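Local atomic coordinates of COG3291: FOG: PKD repeat (Clostridium thermocellum, PDB entry 1WMX), a protein that serves as the family 30 carbohydrate-binding module of the multidomain protein CelJ, which probably acts as a cellulase in cellulose degradation. Residues Val82-Gly93 / Thr130-Arg141. Sequence-based numbering, arbitrary orientation.
Sequences VENGYLEFDIKG and TTDWQHVKIPLR
Over one face of the Y86 ring sits the ammonium group of K137, a cation-pi contact with NZ 4.5 Å from the ring centroid and 11° off the normal. K137 bends at chi3 (-58°) to bring it there, and its NZ also has a weak, long ion pair with D181. The E88 side chain runs alongside K137, pointing the same way, with E88 CD 3.4 Å from K137 CD; its carboxylate stands almost perpendicular to the H135 ring, while E88 OE1 is hydrogen-bonded to T178.

On the face that carries L87, F89 and I91, the middle of the pair is apolar. There the F89 ring meets both methyls of V136, whose chi1 is nearly eclipsed; the 3.3 Å from F89 CE1 to V136 CG1 is tight, its detail doubtful. I138 CD1 comes to the ring edge. I102 and F172 close in from outside the pair.

Near G93, the extended chain of K92 lies over one face of the W133 indole, a CH-pi contact with K92 CD 3.6 Å from the centroid of the five-membered ring; CG stands between the backbone N and the carbonyl carbon (chi1 87°), which sends the chain over the ring. The opposite end is held by R141, whose NE and NH2 both donate to E83 O, each at 2.9 Å, with that oxygen in the guanidinium plane; both come from the same face of the carbonyl, NE well above its plane and NH2 less tilted. E83 OE2 makes a long salt bridge to R141 NE, while OE1 has its stronger partner in K145. Water 1 ties V82 O and G85 O to R141 N.

Between these ends, paired backbone bonds link L87 with I138, F89 with V136 and I91 with Q134. This is a regular antiparallel strand pair: 86-93 lies between 134-139 and 168-178 in one of the module's two antiparallel sheets, and L87, F89 and I138 pack against strand 101-106 of the other, as in a beta-sandwich.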
ATOM      1  N   VAL B  82       4.068  19.842  -6.876  1.00 37.75           N
ATOM      2  CA  VAL B  82       2.783  19.297  -7.292  1.00 39.32           C
ATOM      3  C   VAL B  82       2.002  20.050  -8.368  1.00 39.81           C
ATOM      4  O   VAL B  82       1.670  19.487  -9.418  1.00 39.51           O
ATOM      5  CB  VAL B  82       1.850  19.107  -6.085  1.00 39.49           C
ATOM      6  CG1 VAL B  82       0.523  18.529  -6.550  1.00 38.45           C
ATOM      7  CG2 VAL B  82       2.506  18.183  -5.054  1.00 39.59           C
ATOM      8  N   GLU B  83       1.748  21.375  -8.125  1.00 40.00           N
ATOM      9  CA  GLU B  83       0.799  22.104  -9.001  1.00 40.34           C
ATOM     10  C   GLU B  83       1.371  22.253 -10.440  1.00 39.79           C
ATOM     11  O   GLU B  83       0.588  22.205 -11.409  1.00 40.08           O
ATOM     12  CB  GLU B  83       0.375  23.556  -8.355  1.00 42.05           C
ATOM     13  CG  GLU B  83      -1.152  23.660  -8.044  0.50 44.17           C
ATOM     14  CD  GLU B  83      -1.930  22.491  -8.623  0.50 46.09           C
ATOM     15  OE1 GLU B  83      -3.019  22.123  -8.075  0.50 46.78           O
ATOM     16  OE2 GLU B  83      -1.484  21.898  -9.656  0.50 48.85           O
ATOM     17  N   ASN B  84       2.728  22.239 -10.711  1.00 39.22           N
ATOM     18  CA  ASN B  84       3.224  22.369 -12.092  1.00 38.55           C
ATOM     19  C   ASN B  84       4.281  21.314 -12.471  1.00 37.98           C
ATOM     20  O   ASN B  84       4.698  21.232 -13.628  1.00 38.17           O
ATOM     21  CB  ASN B  84       3.887  23.730 -12.301  1.00 38.59           C
ATOM     22  CG  ASN B  84       3.009  24.886 -11.876  1.00 37.81           C
ATOM     23  OD1 ASN B  84       1.938  25.092 -12.461  1.00 37.40           O
ATOM     24  ND2 ASN B  84       3.413  25.649 -10.885  1.00 35.90           N
ATOM     25  N   GLY B  85       4.701  20.510 -11.508  1.00 37.01           N
ATOM     26  CA  GLY B  85       5.768  19.504 -11.739  1.00 37.74           C
ATOM     27  C   GLY B  85       5.318  18.200 -12.422  1.00 38.09           C
ATOM     28  O   GLY B  85       4.130  17.901 -12.554  1.00 37.72           O
ATOM     29  N   TYR B  86       6.325  17.442 -12.840  1.00 37.90           N
ATOM     30  CA  TYR B  86       6.119  16.152 -13.502  1.00 38.14           C
ATOM     31  C   TYR B  86       7.169  15.126 -13.076  1.00 37.35           C
ATOM     32  O   TYR B  86       8.235  15.476 -12.559  1.00 36.34           O
ATOM     33  CB  TYR B  86       6.260  16.263 -15.034  1.00 40.00           C
ATOM     34  CG  TYR B  86       5.391  17.317 -15.718  1.00 41.79           C
ATOM     35  CD1 TYR B  86       5.659  18.675 -15.545  1.00 44.68           C
ATOM     36  CD2 TYR B  86       4.328  16.925 -16.536  1.00 43.10           C
ATOM     37  CE1 TYR B  86       4.875  19.636 -16.188  1.00 44.82           C
ATOM     38  CE2 TYR B  86       3.545  17.886 -17.183  1.00 44.60           C
ATOM     39  CZ  TYR B  86       3.821  19.243 -17.008  1.00 46.01           C
ATOM     40  OH  TYR B  86       3.066  20.188 -17.638  1.00 49.17           O
ATOM     41  N   LEU B  87       6.819  13.879 -13.303  1.00 36.87           N
ATOM     42  CA  LEU B  87       7.714  12.750 -13.088  1.00 35.67           C
ATOM     43  C   LEU B  87       8.127  12.418 -14.491  1.00 35.20           C
ATOM     44  O   LEU B  87       7.301  11.980 -15.294  1.00 36.15           O
ATOM     45  CB  LEU B  87       6.984  11.565 -12.438  1.00 33.03           C
ATOM     46  CG  LEU B  87       7.683  10.218 -12.679  1.00 33.19           C
ATOM     47  CD1 LEU B  87       9.011  10.124 -11.915  1.00 30.75           C
ATOM     48  CD2 LEU B  87       6.805   9.034 -12.243  1.00 28.86           C
ATOM     49  N   GLU B  88       9.376  12.637 -14.817  1.00 34.88           N
ATOM     50  CA  GLU B  88       9.821  12.374 -16.184  1.00 34.39           C
ATOM     51  C   GLU B  88      10.861  11.265 -16.224  1.00 33.67           C
ATOM     52  O   GLU B  88      11.597  11.037 -15.259  1.00 32.21           O
ATOM     53  CB  GLU B  88      10.401  13.648 -16.789  1.00 36.96           C
ATOM     54  CG  GLU B  88       9.453  14.843 -16.671  1.00 40.91           C
ATOM     55  CD  GLU B  88       9.951  16.067 -17.418  1.00 43.02           C
ATOM     56  OE1 GLU B  88       9.586  17.226 -17.041  1.00 44.83           O
ATOM     57  OE2 GLU B  88      10.729  15.921 -18.416  1.00 43.84           O
ATOM     58  N   PHE B  89      10.883  10.598 -17.364  1.00 32.99           N
ATOM     59  CA  PHE B  89      11.805   9.493 -17.615  1.00 33.42           C
ATOM     60  C   PHE B  89      11.643   9.008 -19.058  1.00 34.14           C
ATOM     61  O   PHE B  89      10.646   9.292 -19.723  1.00 34.98           O
ATOM     62  CB  PHE B  89      11.492   8.335 -16.641  1.00 32.54           C
ATOM     63  CG  PHE B  89      10.064   7.792 -16.769  1.00 31.69           C
ATOM     64  CD1 PHE B  89       9.764   6.820 -17.725  1.00 32.86           C
ATOM     65  CD2 PHE B  89       9.051   8.264 -15.931  1.00 32.92           C
ATOM     66  CE1 PHE B  89       8.456   6.326 -17.845  1.00 31.53           C
ATOM     67  CE2 PHE B  89       7.745   7.771 -16.051  1.00 30.45           C
ATOM     68  CZ  PHE B  89       7.450   6.803 -17.008  1.00 30.32           C
ATOM     69  N   ASP B  90      12.635   8.293 -19.536  1.00 35.25           N
ATOM     70  CA  ASP B  90      12.578   7.707 -20.875  1.00 35.48           C
ATOM     71  C   ASP B  90      12.412   6.230 -20.656  1.00 35.57           C
ATOM     72  O   ASP B  90      12.926   5.689 -19.676  1.00 37.07           O
ATOM     73  CB  ASP B  90      13.849   7.993 -21.656  1.00 35.70           C
ATOM     74  CG  ASP B  90      14.104   9.462 -21.810  1.00 36.01           C
ATOM     75  OD1 ASP B  90      15.077   9.988 -21.187  1.00 33.77           O
ATOM     76  OD2 ASP B  90      13.335  10.149 -22.559  1.00 38.29           O
ATOM     77  N   ILE B  91      11.702   5.585 -21.549  1.00 36.53           N
ATOM     78  CA  ILE B  91      11.455   4.148 -21.425  1.00 36.56           C
ATOM     79  C   ILE B  91      11.302   3.505 -22.805  1.00 38.35           C
ATOM     80  O   ILE B  91      11.042   4.185 -23.799  1.00 38.52           O
ATOM     81  CB  ILE B  91      10.163   3.924 -20.630  1.00 35.51           C
ATOM     82  CG1 ILE B  91       9.917   2.430 -20.354  1.00 34.91           C
ATOM     83  CG2 ILE B  91       8.945   4.480 -21.382  1.00 35.73           C
ATOM     84  CD1 ILE B  91       8.643   2.147 -19.546  1.00 32.89           C
ATOM     85  N   LYS B  92      11.477   2.199 -22.821  1.00 39.58           N
ATOM     86  CA  LYS B  92      11.341   1.375 -24.034  1.00 40.58           C
ATOM     87  C   LYS B  92      11.169  -0.064 -23.576  1.00 40.55           C
ATOM     88  O   LYS B  92      11.846  -0.519 -22.652  1.00 39.65           O
ATOM     89  CB  LYS B  92      12.570   1.536 -24.940  1.00 41.42           C
ATOM     90  CG  LYS B  92      13.722   0.600 -24.623  1.00 43.45           C
ATOM     91  CD  LYS B  92      14.780   0.623 -25.719  1.00 44.56           C
ATOM     92  CE  LYS B  92      15.893  -0.383 -25.480  1.00 45.52           C
ATOM     93  NZ  LYS B  92      16.885  -0.405 -26.569  1.00 47.29           N
ATOM     94  N   GLY B  93      10.258  -0.767 -24.219  1.00 40.88           N
ATOM     95  CA  GLY B  93       9.959  -2.160 -23.847  1.00 42.51           C
ATOM     96  C   GLY B  93      10.698  -3.165 -24.719  1.00 43.71           C
ATOM     97  O   GLY B  93      11.223  -2.834 -25.782  1.00 42.77           O
ATOM     98  N   THR B 130       6.876   1.126 -26.619  1.00 42.21           N
ATOM     99  CA  THR B 130       7.306   0.494 -27.877  1.00 43.13           C
ATOM    100  C   THR B 130       8.696  -0.063 -27.680  1.00 44.01           C
ATOM    101  O   THR B 130       9.209  -0.093 -26.559  1.00 44.12           O
ATOM    102  CB  THR B 130       7.366   1.514 -29.010  1.00 42.30           C
ATOM    103  OG1 THR B 130       8.516   2.346 -28.831  1.00 40.91           O
ATOM    104  CG2 THR B 130       6.131   2.406 -29.060  1.00 38.80           C
ATOM    105  N   THR B 131       9.301  -0.491 -28.772  1.00 44.45           N
ATOM    106  CA  THR B 131      10.654  -1.033 -28.714  1.00 44.93           C
ATOM    107  C   THR B 131      11.672   0.089 -28.924  1.00 43.99           C
ATOM    108  O   THR B 131      12.882  -0.135 -28.937  1.00 46.19           O
ATOM    109  CB  THR B 131      10.879  -2.111 -29.776  1.00 45.98           C
ATOM    110  OG1 THR B 131       9.874  -3.121 -29.666  1.00 48.92           O
ATOM    111  CG2 THR B 131      12.245  -2.780 -29.614  1.00 47.94           C
ATOM    112  N   ASP B 132      11.168   1.297 -29.091  1.00 43.84           N
ATOM    113  CA  ASP B 132      12.031   2.472 -29.274  1.00 43.92           C
ATOM    114  C   ASP B 132      11.869   3.369 -28.056  1.00 42.59           C
ATOM    115  O   ASP B 132      10.835   3.354 -27.387  1.00 42.06           O
ATOM    116  CB  ASP B 132      11.647   3.229 -30.543  1.00 47.21           C
ATOM    117  CG  ASP B 132      11.656   2.345 -31.781  1.00 50.54           C
ATOM    118  OD1 ASP B 132      12.625   1.539 -31.979  1.00 52.55           O
ATOM    119  OD2 ASP B 132      10.694   2.422 -32.610  1.00 53.25           O
ATOM    120  N   TRP B 133      12.890   4.144 -27.775  1.00 42.63           N
ATOM    121  CA  TRP B 133      12.875   5.032 -26.610  1.00 43.05           C
ATOM    122  C   TRP B 133      11.858   6.165 -26.761  1.00 43.59           C
ATOM    123  O   TRP B 133      11.721   6.769 -27.823  1.00 44.45           O
ATOM    124  CB  TRP B 133      14.248   5.655 -26.401  1.00 41.60           C
ATOM    125  CG  TRP B 133      15.257   4.686 -25.806  1.00 42.52           C
ATOM    126  CD1 TRP B 133      16.209   4.007 -26.474  1.00 42.26           C
ATOM    127  CD2 TRP B 133      15.353   4.342 -24.431  1.00 43.11           C
ATOM    128  NE1 TRP B 133      16.928   3.233 -25.529  1.00 43.17           N
ATOM    129  CE2 TRP B 133      16.413   3.441 -24.318  1.00 43.95           C
ATOM    130  CE3 TRP B 133      14.642   4.720 -23.280  1.00 41.75           C
ATOM    131  CZ2 TRP B 133      16.811   2.889 -23.089  1.00 43.70           C
ATOM    132  CZ3 TRP B 133      15.047   4.161 -22.056  1.00 43.06           C
ATOM    133  CH2 TRP B 133      16.091   3.282 -21.966  1.00 44.42           C
ATOM    134  N   GLN B 134      11.161   6.423 -25.671  1.00 44.05           N
ATOM    135  CA  GLN B 134      10.160   7.493 -25.604  1.00 44.01           C
ATOM    136  C   GLN B 134      10.329   8.253 -24.298  1.00 43.40           C
ATOM    137  O   GLN B 134      10.606   7.665 -23.251  1.00 44.34           O
ATOM    138  CB  GLN B 134       8.734   6.928 -25.623  1.00 44.77           C
ATOM    139  CG  GLN B 134       8.338   6.225 -26.906  1.00 45.02           C
ATOM    140  CD  GLN B 134       6.838   5.970 -26.965  1.00 46.28           C
ATOM    141  OE1 GLN B 134       6.055   6.924 -27.086  1.00 46.68           O
ATOM    142  NE2 GLN B 134       6.401   4.730 -26.880  1.00 46.26           N
ATOM    143  N   HIS B 135      10.172   9.552 -24.352  1.00 42.45           N
ATOM    144  CA  HIS B 135      10.261  10.359 -23.139  1.00 42.10           C
ATOM    145  C   HIS B 135       8.839  10.598 -22.671  1.00 41.29           C
ATOM    146  O   HIS B 135       8.009  11.118 -23.418  1.00 40.76           O
ATOM    147  CB  HIS B 135      10.954  11.690 -23.418  1.00 40.82           C
ATOM    148  CG  HIS B 135      11.079  12.539 -22.169  1.00 41.63           C
ATOM    149  ND1 HIS B 135       9.995  13.222 -21.635  1.00 41.34           N
ATOM    150  CD2 HIS B 135      12.134  12.806 -21.365  1.00 40.99           C
ATOM    151  CE1 HIS B 135      10.401  13.859 -20.551  1.00 40.68           C
ATOM    152  NE2 HIS B 135      11.678  13.621 -20.374  1.00 41.58           N
ATOM    153  N   VAL B 136       8.542  10.216 -21.440  1.00 41.41           N
ATOM    154  CA  VAL B 136       7.182  10.401 -20.921  1.00 40.50           C
ATOM    155  C   VAL B 136       7.191  11.334 -19.706  1.00 40.87           C
ATOM    156  O   VAL B 136       8.149  11.391 -18.934  1.00 41.20           O
ATOM    157  CB  VAL B 136       6.557   9.041 -20.555  1.00 40.76           C
ATOM    158  CG1 VAL B 136       7.576   7.903 -20.643  1.00 40.43           C
ATOM    159  CG2 VAL B 136       5.959   9.032 -19.145  1.00 39.20           C
ATOM    160  N   LYS B 137       6.106  12.069 -19.570  1.00 41.47           N
ATOM    161  CA  LYS B 137       5.943  13.011 -18.463  1.00 41.89           C
ATOM    162  C   LYS B 137       4.615  12.739 -17.765  1.00 40.59           C
ATOM    163  O   LYS B 137       3.549  12.825 -18.378  1.00 40.88           O
ATOM    164  CB  LYS B 137       5.961  14.455 -18.987  1.00 43.51           C
ATOM    165  CG  LYS B 137       7.213  14.794 -19.796  1.00 47.73           C
ATOM    166  CD  LYS B 137       7.549  16.283 -19.761  1.00 51.31           C
ATOM    167  CE  LYS B 137       6.414  17.164 -20.279  1.00 53.43           C
ATOM    168  NZ  LYS B 137       6.753  18.600 -20.248  1.00 52.72           N
ATOM    169  N   ILE B 138       4.730  12.149 -16.527  1.00 42.69           N
ATOM    170  CA  ILE B 138       3.537  12.037 -15.681  1.00 41.81           C
ATOM    171  C   ILE B 138       3.464  13.277 -14.807  1.00 43.80           C
ATOM    172  O   ILE B 138       4.429  13.647 -14.128  1.00 44.58           O
ATOM    173  CB  ILE B 138       3.637  10.765 -14.868  1.00 40.66           C
ATOM    174  CG1 ILE B 138       3.718   9.537 -15.779  1.00 37.88           C
ATOM    175  CG2 ILE B 138       2.438  10.551 -13.942  1.00 40.24           C
ATOM    176  CD1 ILE B 138       3.863   8.225 -15.022  1.00 37.13           C
ATOM    177  N   PRO B 139       2.564  14.086 -14.593  1.00 45.43           N
ATOM    178  CA  PRO B 139       2.132  15.236 -13.824  1.00 44.41           C
ATOM    179  C   PRO B 139       1.703  14.837 -12.386  1.00 41.98           C
ATOM    180  O   PRO B 139       0.661  14.178 -12.182  1.00 42.58           O
ATOM    181  CB  PRO B 139       1.045  15.876 -14.604  1.00 44.89           C
ATOM    182  CG  PRO B 139       0.711  14.938 -15.772  1.00 45.92           C
ATOM    183  CD  PRO B 139       1.601  13.750 -15.728  1.00 46.39           C
ATOM    184  N   LEU B 140       2.434  15.257 -11.818  1.00 41.10           N
ATOM    185  CA  LEU B 140       2.283  15.170 -10.343  1.00 39.47           C
ATOM    186  C   LEU B 140       0.844  15.466  -9.921  1.00 39.94           C
ATOM    187  O   LEU B 140       0.244  14.715  -9.137  1.00 41.07           O
ATOM    188  CB  LEU B 140       3.212  16.198  -9.659  1.00 35.83           C
ATOM    189  CG  LEU B 140       4.709  15.881  -9.821  1.00 33.76           C
ATOM    190  CD1 LEU B 140       5.591  16.575  -8.774  1.00 29.67           C
ATOM    191  CD2 LEU B 140       5.025  14.392  -9.696  1.00 30.17           C
ATOM    192  N   ARG B 141       0.303  16.635 -10.234  1.00 41.70           N
ATOM    193  CA  ARG B 141      -1.039  16.989  -9.737  1.00 44.09           C
ATOM    194  C   ARG B 141      -2.021  15.853 -10.087  1.00 45.35           C
ATOM    195  O   ARG B 141      -2.982  15.592  -9.343  1.00 45.32           O
ATOM    196  CB  ARG B 141      -1.518  18.373 -10.375  1.00 46.25           C
ATOM    197  CG  ARG B 141      -1.625  18.350 -11.938  1.00 48.17           C
ATOM    198  CD  ARG B 141      -1.835  19.701 -12.763  1.00 50.96           C
ATOM    199  NE  ARG B 141      -0.666  20.321 -13.216  1.00 54.57           N
ATOM    200  CZ  ARG B 141       0.275  20.248 -14.168  1.00 54.50           C
ATOM    201  NH1 ARG B 141       0.316  19.438 -15.251  1.00 55.10           N
ATOM    202  NH2 ARG B 141       1.356  20.991 -13.968  1.00 55.91           N
TER
HETATM  203  O   HOH W   1       1.617  18.710 -11.791  1.00 35.07           O
HETATM  204  O   HOH W   2       8.930   3.249 -25.812  1.00 48.08           O
HETATM  205  O   HOH W   3      19.661   1.505 -26.604  1.00 43.14           O